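Local coordinates for GlcNAc Inducible Gene 2, GIG2 (Candida albicans, PDB 6AKZ), which binds an iron ion and probably acts as an iron-dependent oxygenase of the DUF1479 (Gig2-like) family in the cupin clan, at residues G270-L275 and L353-D358; S59-C64 and S337-K342; P190-S195 and T319-L324. One frame throughout, in Å; residues are numbered along the deposited sequence.

Contact 1: residues G270-L275 and L353-D358. With FE (Fe (III) ion), chain B.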
# COMPACT_ATOMS: atom_id res chain seq x y z
N GLY A 270 17.32 -5.74 9.53
CA GLY A 270 17.14 -5.11 8.25
C GLY A 270 15.86 -5.48 7.53
O GLY A 270 15.82 -5.56 6.33
N THR A 271 14.79 -5.65 8.31
CA THR A 271 13.47 -5.99 7.76
C THR A 271 12.45 -4.83 7.73
O THR A 271 12.76 -3.72 7.29
CB THR A 271 12.84 -7.18 8.51
OG1 THR A 271 12.96 -6.96 9.93
CG2 THR A 271 13.55 -8.47 8.14
N LEU A 272 11.24 -5.12 8.19
CA LEU A 272 10.13 -4.20 8.22
C LEU A 272 9.61 -4.11 9.67
O LEU A 272 9.64 -5.09 10.41
CB LEU A 272 9.03 -4.76 7.30
CG LEU A 272 7.72 -3.93 7.14
CD1 LEU A 272 7.96 -2.63 6.45
CD2 LEU A 272 6.71 -4.81 6.41
N ARG A 273 9.15 -2.93 10.01
CA ARG A 273 8.47 -2.65 11.26
C ARG A 273 7.08 -2.07 10.89
O ARG A 273 6.95 -1.34 9.96
CB ARG A 273 9.26 -1.69 12.13
CG ARG A 273 10.61 -2.27 12.46
CD ARG A 273 11.55 -1.33 13.10
NE ARG A 273 11.03 -0.46 14.13
CZ ARG A 273 10.88 -0.79 15.38
NH1 ARG A 273 11.11 -2.02 15.82
NH2 ARG A 273 10.46 0.11 16.21
N VAL A 274 6.09 -2.46 11.67
CA VAL A 274 4.75 -2.04 11.43
C VAL A 274 4.05 -1.65 12.74
O VAL A 274 4.52 -2.04 13.82
CB VAL A 274 3.92 -3.22 10.83
CG1 VAL A 274 4.42 -3.57 9.45
CG2 VAL A 274 4.00 -4.49 11.69
N LEU A 275 2.95 -0.96 12.63
CA LEU A 275 2.06 -0.70 13.76
C LEU A 275 0.82 -1.51 13.44
O LEU A 275 -0.07 -1.02 12.73
CB LEU A 275 1.73 0.79 13.84
CG LEU A 275 1.45 1.31 15.22
CD1 LEU A 275 1.16 2.82 15.11
CD2 LEU A 275 0.30 0.57 15.77
N LEU A 353 -1.41 1.21 6.68
CA LEU A 353 -0.71 0.79 7.88
C LEU A 353 0.63 1.55 8.06
O LEU A 353 1.48 1.65 7.12
CB LEU A 353 -0.43 -0.70 7.84
CG LEU A 353 -0.30 -1.30 9.21
CD1 LEU A 353 -1.66 -1.35 9.88
CD2 LEU A 353 0.31 -2.69 9.23
N PRO A 354 0.80 2.20 9.20
CA PRO A 354 2.11 2.81 9.45
C PRO A 354 3.20 1.75 9.45
O PRO A 354 3.05 0.71 10.09
CB PRO A 354 1.92 3.42 10.84
CG PRO A 354 0.45 3.49 11.09
CD PRO A 354 -0.14 2.41 10.32
N HIS A 355 4.35 2.07 8.81
CA HIS A 355 5.41 1.14 8.73
C HIS A 355 6.71 1.91 8.53
O HIS A 355 6.71 3.12 8.21
CB HIS A 355 5.17 0.15 7.61
CG HIS A 355 5.08 0.81 6.29
ND1 HIS A 355 3.97 1.50 5.89
CD2 HIS A 355 5.99 0.99 5.31
CE1 HIS A 355 4.18 2.04 4.70
NE2 HIS A 355 5.40 1.74 4.33
N GLU A 356 7.79 1.22 8.78
CA GLU A 356 9.17 1.75 8.45
C GLU A 356 10.09 0.55 8.33
O GLU A 356 9.73 -0.56 8.71
CB GLU A 356 9.69 2.64 9.60
CG GLU A 356 9.63 1.98 10.95
CD GLU A 356 10.16 2.81 12.14
OE1 GLU A 356 10.43 4.01 11.99
OE2 GLU A 356 10.32 2.20 13.25
N VAL A 357 11.27 0.76 7.77
CA VAL A 357 12.31 -0.32 7.73
C VAL A 357 13.21 -0.18 8.93
O VAL A 357 13.30 0.86 9.57
CB VAL A 357 13.18 -0.36 6.48
CG1 VAL A 357 12.44 -1.12 5.38
CG2 VAL A 357 13.63 1.02 6.09
N ASP A 358 13.84 -1.27 9.32
CA ASP A 358 14.76 -1.25 10.44
C ASP A 358 15.92 -0.28 10.15
O ASP A 358 16.44 -0.25 9.01
CB ASP A 358 15.36 -2.65 10.68
CG ASP A 358 14.42 -3.60 11.36
OD1 ASP A 358 13.93 -3.26 12.45
OD2 ASP A 358 14.28 -4.78 10.88
FE FE B . 6.62 2.81 2.79
O HOH W 1 7.71 3.90 1.21
O HOH W 2 6.65 1.29 1.39
O HOH W 3 8.55 1.89 3.23

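Contact 2: residues S59-C64 and S337-K342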
# COMPACT_ATOMS: atom_id res chain seq x y z
N SER A 59 5.27 -11.50 17.58
CA SER A 59 4.28 -12.54 17.37
C SER A 59 2.85 -11.97 17.26
O SER A 59 1.89 -12.74 16.93
CB SER A 59 4.37 -13.55 18.46
OG SER A 59 3.97 -12.97 19.67
N TYR A 60 2.66 -10.69 17.62
CA TYR A 60 1.39 -10.00 17.42
C TYR A 60 0.99 -9.95 15.93
O TYR A 60 -0.21 -9.91 15.61
CB TYR A 60 1.42 -8.63 18.07
CG TYR A 60 0.10 -7.92 18.20
CD1 TYR A 60 -0.43 -7.19 17.15
CD2 TYR A 60 -0.64 -8.05 19.34
CE1 TYR A 60 -1.64 -6.55 17.27
CE2 TYR A 60 -1.84 -7.41 19.51
CZ TYR A 60 -2.36 -6.71 18.50
OH TYR A 60 -3.54 -6.10 18.70
N VAL A 61 1.94 -9.98 15.00
CA VAL A 61 1.59 -9.88 13.62
C VAL A 61 0.97 -11.17 13.16
O VAL A 61 1.53 -12.24 13.35
CB VAL A 61 2.89 -9.65 12.73
CG1 VAL A 61 2.61 -9.75 11.27
CG2 VAL A 61 3.47 -8.31 13.14
N PRO A 62 -0.21 -11.10 12.55
CA PRO A 62 -0.82 -12.31 12.01
C PRO A 62 0.12 -13.10 11.06
O PRO A 62 0.81 -12.54 10.19
CB PRO A 62 -2.02 -11.78 11.28
CG PRO A 62 -2.34 -10.48 11.93
CD PRO A 62 -1.00 -9.89 12.27
N LYS A 63 0.14 -14.39 11.24
CA LYS A 63 0.96 -15.24 10.46
C LYS A 63 0.21 -16.55 10.20
O LYS A 63 -0.48 -17.03 11.04
CB LYS A 63 2.23 -15.52 11.25
CG LYS A 63 3.31 -16.25 10.52
CD LYS A 63 4.65 -16.25 11.23
CE LYS A 63 4.85 -17.40 12.18
NZ LYS A 63 6.10 -17.16 12.93
N CYS A 64 0.37 -17.10 9.03
CA CYS A 64 -0.19 -18.38 8.72
C CYS A 64 0.59 -19.08 7.65
O CYS A 64 1.44 -18.47 7.05
CB CYS A 64 -1.65 -18.29 8.36
SG CYS A 64 -1.97 -17.62 6.72
N SER A 337 8.75 -4.89 15.21
CA SER A 337 9.28 -5.62 14.04
C SER A 337 8.33 -6.68 13.64
O SER A 337 7.62 -7.23 14.49
CB SER A 337 10.61 -6.31 14.37
OG SER A 337 11.56 -5.32 14.61
N ILE A 338 8.38 -7.04 12.36
CA ILE A 338 7.69 -8.29 11.95
C ILE A 338 8.39 -9.52 12.53
O ILE A 338 9.53 -9.43 12.98
CB ILE A 338 7.55 -8.40 10.43
CG1 ILE A 338 8.94 -8.40 9.77
CG2 ILE A 338 6.57 -7.32 9.95
CD1 ILE A 338 8.85 -8.77 8.33
N PRO A 339 7.69 -10.67 12.57
CA PRO A 339 8.30 -11.98 12.96
C PRO A 339 9.46 -12.33 12.06
O PRO A 339 9.69 -11.70 11.00
CB PRO A 339 7.12 -12.99 12.94
CG PRO A 339 5.91 -12.22 12.53
CD PRO A 339 6.25 -10.80 12.30
N ASP A 340 10.28 -13.26 12.55
CA ASP A 340 11.40 -13.81 11.76
C ASP A 340 10.89 -14.13 10.34
O ASP A 340 9.81 -14.64 10.18
CB ASP A 340 11.95 -15.08 12.42
CG ASP A 340 12.67 -14.79 13.74
OD1 ASP A 340 13.00 -13.59 14.08
OD2 ASP A 340 12.88 -15.80 14.47
N VAL A 341 11.63 -13.70 9.34
CA VAL A 341 11.27 -13.92 7.94
C VAL A 341 12.08 -15.10 7.42
O VAL A 341 13.31 -15.12 7.58
CB VAL A 341 11.65 -12.66 7.13
CG1 VAL A 341 11.48 -12.86 5.65
CG2 VAL A 341 10.81 -11.50 7.61
N LYS A 342 11.38 -16.03 6.77
CA LYS A 342 11.98 -17.14 6.06
C LYS A 342 11.83 -16.96 4.51
O LYS A 342 10.83 -16.47 4.00
CB LYS A 342 11.36 -18.45 6.55
CG LYS A 342 11.50 -18.68 8.06
CD LYS A 342 12.94 -18.90 8.44
CE LYS A 342 13.10 -19.43 9.90
NZ LYS A 342 13.49 -18.33 10.85
O HOH W 4 8.39 -16.75 11.69

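Contact 3: residues P190-S195 and T319-L324. With FE (Fe (III) ion), chain B.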
# COMPACT_ATOMS: atom_id res chain seq x y z
N PRO A 190 11.81 7.23 8.05
CA PRO A 190 11.08 6.99 9.31
C PRO A 190 9.62 6.50 9.15
O PRO A 190 9.18 6.30 8.02
CB PRO A 190 11.12 8.37 9.97
CG PRO A 190 11.01 9.27 8.83
CD PRO A 190 11.86 8.66 7.74
N LEU A 191 8.93 6.26 10.27
CA LEU A 191 7.53 5.81 10.27
C LEU A 191 6.64 6.69 9.39
O LEU A 191 6.64 7.93 9.52
CB LEU A 191 6.93 5.72 11.67
CG LEU A 191 5.60 5.01 11.77
CD1 LEU A 191 5.91 3.50 11.80
CD2 LEU A 191 4.90 5.41 13.05
N HIS A 192 5.87 6.05 8.50
CA HIS A 192 5.07 6.79 7.59
C HIS A 192 3.89 5.96 7.06
O HIS A 192 3.88 4.73 7.16
CB HIS A 192 6.02 7.18 6.36
CG HIS A 192 6.55 6.02 5.60
ND1 HIS A 192 7.65 5.30 5.97
CD2 HIS A 192 6.13 5.47 4.44
CE1 HIS A 192 7.85 4.31 5.12
NE2 HIS A 192 6.95 4.42 4.17
N LEU A 193 3.07 6.65 6.30
CA LEU A 193 2.10 6.07 5.42
C LEU A 193 2.53 6.43 3.96
O LEU A 193 3.09 7.41 3.73
CB LEU A 193 0.71 6.60 5.61
CG LEU A 193 0.02 6.46 6.94
CD1 LEU A 193 -1.39 6.95 6.80
CD2 LEU A 193 0.05 5.04 7.41
N ASP A 194 2.28 5.53 3.01
CA ASP A 194 2.52 5.81 1.61
C ASP A 194 1.08 6.16 1.09
O ASP A 194 0.24 6.52 1.85
CB ASP A 194 3.16 4.62 0.89
CG ASP A 194 4.57 4.40 1.34
OD1 ASP A 194 5.33 5.32 1.07
OD2 ASP A 194 4.83 3.39 1.96
N SER A 195 0.84 6.05 -0.21
CA SER A 195 -0.46 6.34 -0.76
C SER A 195 -0.94 7.78 -0.47
O SER A 195 -2.08 8.02 -0.25
CB SER A 195 -1.51 5.30 -0.39
OG SER A 195 -1.14 4.02 -0.83
N THR A 319 3.78 15.29 -2.31
CA THR A 319 4.67 14.14 -2.13
C THR A 319 3.85 12.91 -1.73
O THR A 319 2.65 13.01 -1.53
CB THR A 319 5.76 14.41 -1.08
OG1 THR A 319 5.14 14.49 0.21
CG2 THR A 319 6.47 15.77 -1.42
N GLY A 320 4.48 11.74 -1.71
CA GLY A 320 3.70 10.48 -1.60
C GLY A 320 3.60 9.91 -0.22
O GLY A 320 2.93 8.89 -0.07
N GLN A 321 4.30 10.49 0.74
CA GLN A 321 4.41 9.93 2.07
C GLN A 321 3.93 10.87 3.11
O GLN A 321 4.22 12.07 3.08
CB GLN A 321 5.86 9.56 2.41
CG GLN A 321 6.48 8.35 1.74
CD GLN A 321 6.79 8.57 0.30
OE1 GLN A 321 7.47 9.55 -0.08
NE2 GLN A 321 6.31 7.66 -0.54
N LEU A 322 3.23 10.34 4.10
CA LEU A 322 2.86 11.08 5.27
C LEU A 322 3.78 10.62 6.37
O LEU A 322 3.75 9.43 6.76
CB LEU A 322 1.39 10.81 5.70
CG LEU A 322 0.96 11.28 7.09
CD1 LEU A 322 0.87 12.79 7.09
CD2 LEU A 322 -0.36 10.74 7.53
N PHE A 323 4.56 11.56 6.92
CA PHE A 323 5.51 11.22 7.96
C PHE A 323 4.94 11.27 9.36
O PHE A 323 4.23 12.19 9.74
CB PHE A 323 6.77 12.07 7.77
CG PHE A 323 7.59 11.56 6.65
CD1 PHE A 323 8.18 10.32 6.76
CD2 PHE A 323 7.69 12.25 5.46
CE1 PHE A 323 8.94 9.80 5.74
CE2 PHE A 323 8.44 11.74 4.43
CZ PHE A 323 9.06 10.51 4.57
N LEU A 324 5.26 10.24 10.13
CA LEU A 324 4.62 10.02 11.45
C LEU A 324 5.64 10.07 12.55
O LEU A 324 5.33 9.76 13.71
CB LEU A 324 3.92 8.64 11.46
CG LEU A 324 2.88 8.50 10.34
CD1 LEU A 324 2.43 7.03 10.24
CD2 LEU A 324 1.70 9.41 10.53
FE FE B . 6.62 2.81 2.79
O HOH W 1 7.71 3.90 1.21
O HOH W 5 2.92 6.80 -2.36
O HOH W 2 6.65 1.29 1.39
O HOH W 3 8.55 1.89 3.23

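Contact 1: residues G270-L275 and L353-D358
Arg273 and Asp358 bury the largest areas where two antiparallel strands, 272-274 and 355-357, pair in a cupin-type fold; Glu356, directly across from Arg273, comes next. Arg273 and Glu356 form a backbone hydrogen-bonded pair, with Arg273 N to Glu356 O at 2.8 Å and Glu356 N returning a bond to Arg273 O. Their side chains run alongside each other on the same face of the sheet. The arginine chain bends at chi3 (43°), which brings NE, rather than the terminal nitrogens, to Glu356 OE2 in a nearly straight salt bridge of 2.9 Å. Glu356 OE2 lies at the guanidinium edge, close to its plane, and is met on its anti side with NE 22° out of the carboxylate plane, while the two flat groups are turned 39° apart.

Asp358 comes across the arginine chain at about a right angle, its OD1 packed 3.1 Å from Arg273 CD; the charged nitrogen is too far for a second salt bridge. Its other oxygen, OD2, is gripped twice by Thr271: the backbone N donates to the anti lone pair at 2.8 Å and OG1 arrives nearly end-on to the C-O bond at 2.7 Å. This double hold fixes the carboxylate where strand 355-357 ends.

On the other face, Val274 and His355 form a non-hydrogen-bonded pair, and the histidine leaves the sheet toward the iron. His355 ND1 gives an in-plane hydrogen bond of 2.8 Å to Leu353 O, fixing the ring's rotation and leaving NE2 to bind iron at 2.2 Å.

Contact 2: residues S59-C64 and S337-K342
A small, largely apolar contact joins the lead-in to strand 63-65, an outermost strand of the seven-stranded mixed sheet, to the loop that follows strand 336-337. Val61 and Pro339 carry it. The valine directs its side chain at the proline ring, and Val61 CB lies 3.6 Å from Pro339 CD. Both methyls straddle the same ring carbon: CG1 sits 3.9 Å from Pro339 CD and CG2 3.8 Å from it. The fork fits because CG1 stands anti to the backbone N (chi1 171°) while CG2 lies beside that nitrogen, so the branch point itself faces the ring. Val61 CG2 also reaches the backbone of Ile338, at the fringe of van der Waals range.

The contact thereby bridges two sheets of the cupin-type fold. Pro62 and Cys64 bond through their backbones to Met89 of strand 87-91, while Ile338 bonds to Leu272 in the three-stranded sheet that carries an iron ligand. The Ile338 side chain leads away from Val61 to pack on Trp259.

At the exposed margin the chemistry turns polar. The Lys63 chain is extended through chi2 and then bends at chi3 (89°), carrying NZ to 4.3 Å from Pro339 CB, a loose contact. Water 4 completes the link: it accepts from Lys63 NZ at 2.6 Å and donates to Asp340 O at 3.0 Å. The Asp340 carboxylate bonds instead through OD1 to the backbone N of Ser267.

Contact 3: residues P190-S195 and T319-L324
The iron site takes His192 from a short antiparallel ladder of strands 192-193 and 322-323, and Asp194 from just beyond its end. Leu193 and Leu322 form the ladder's hydrogen-bonded pair, with Leu193 N to Leu322 O at 2.9 Å and the reverse bond at Leu193 O, while Leu324 N bonds to Leu191 O. Leu193, Leu322 and Leu324 pack together on the face turned to helix 278-287.

His192 and Asp194 serve the metal. His192 CG sits between the backbone N and carbonyl carbon (chi1 62°), and ND1 is tied to Pro190 O at 2.7 Å, which holds the ring so that NE2 binds iron at 2.1 Å. Phe323 lies against both residues, its CD1 3.7 Å from Pro190 CG and 3.8 Å from His192 CB.

Asp194 divides its oxygens. OD2 binds iron at 2.1 Å and accepts from Gln257; OD1 takes iron-bound water 1 and Gln321 NE2, the latter at 3.0 Å, nearly in line with its C-O bond. Gln321, bent at chi2 and also tied to Thr248 O, is thus a second-shell residue that steadies the carboxylate. With His355, the ligands form the His-X-Asp...His facial triad of cupin-type iron oxygenases.

How the contacts relate
Contacts 1 and 3 are buried strand pairings that share the iron: contact 3 supplies two ligands and contact 1 the third, and the same three metal-bound waters belong to both. They also join through the backbone, His355 O lying 3.1 Å from His192 N in a probable hydrogen bond. Contact 2 lies farther out, its centre about 22 Å from that of contact 3; its apolar centre is still buried while its lysine margin is exposed, and its chemistry is apolar packing with a water bridge instead of ladder bonds. It still meets contact 1, where Thr271 CG2 packs 4.1 Å from Val341 CG2. Segment 270-275 therefore lies between the loop 337-342 and the metal-bearing strand 355-357.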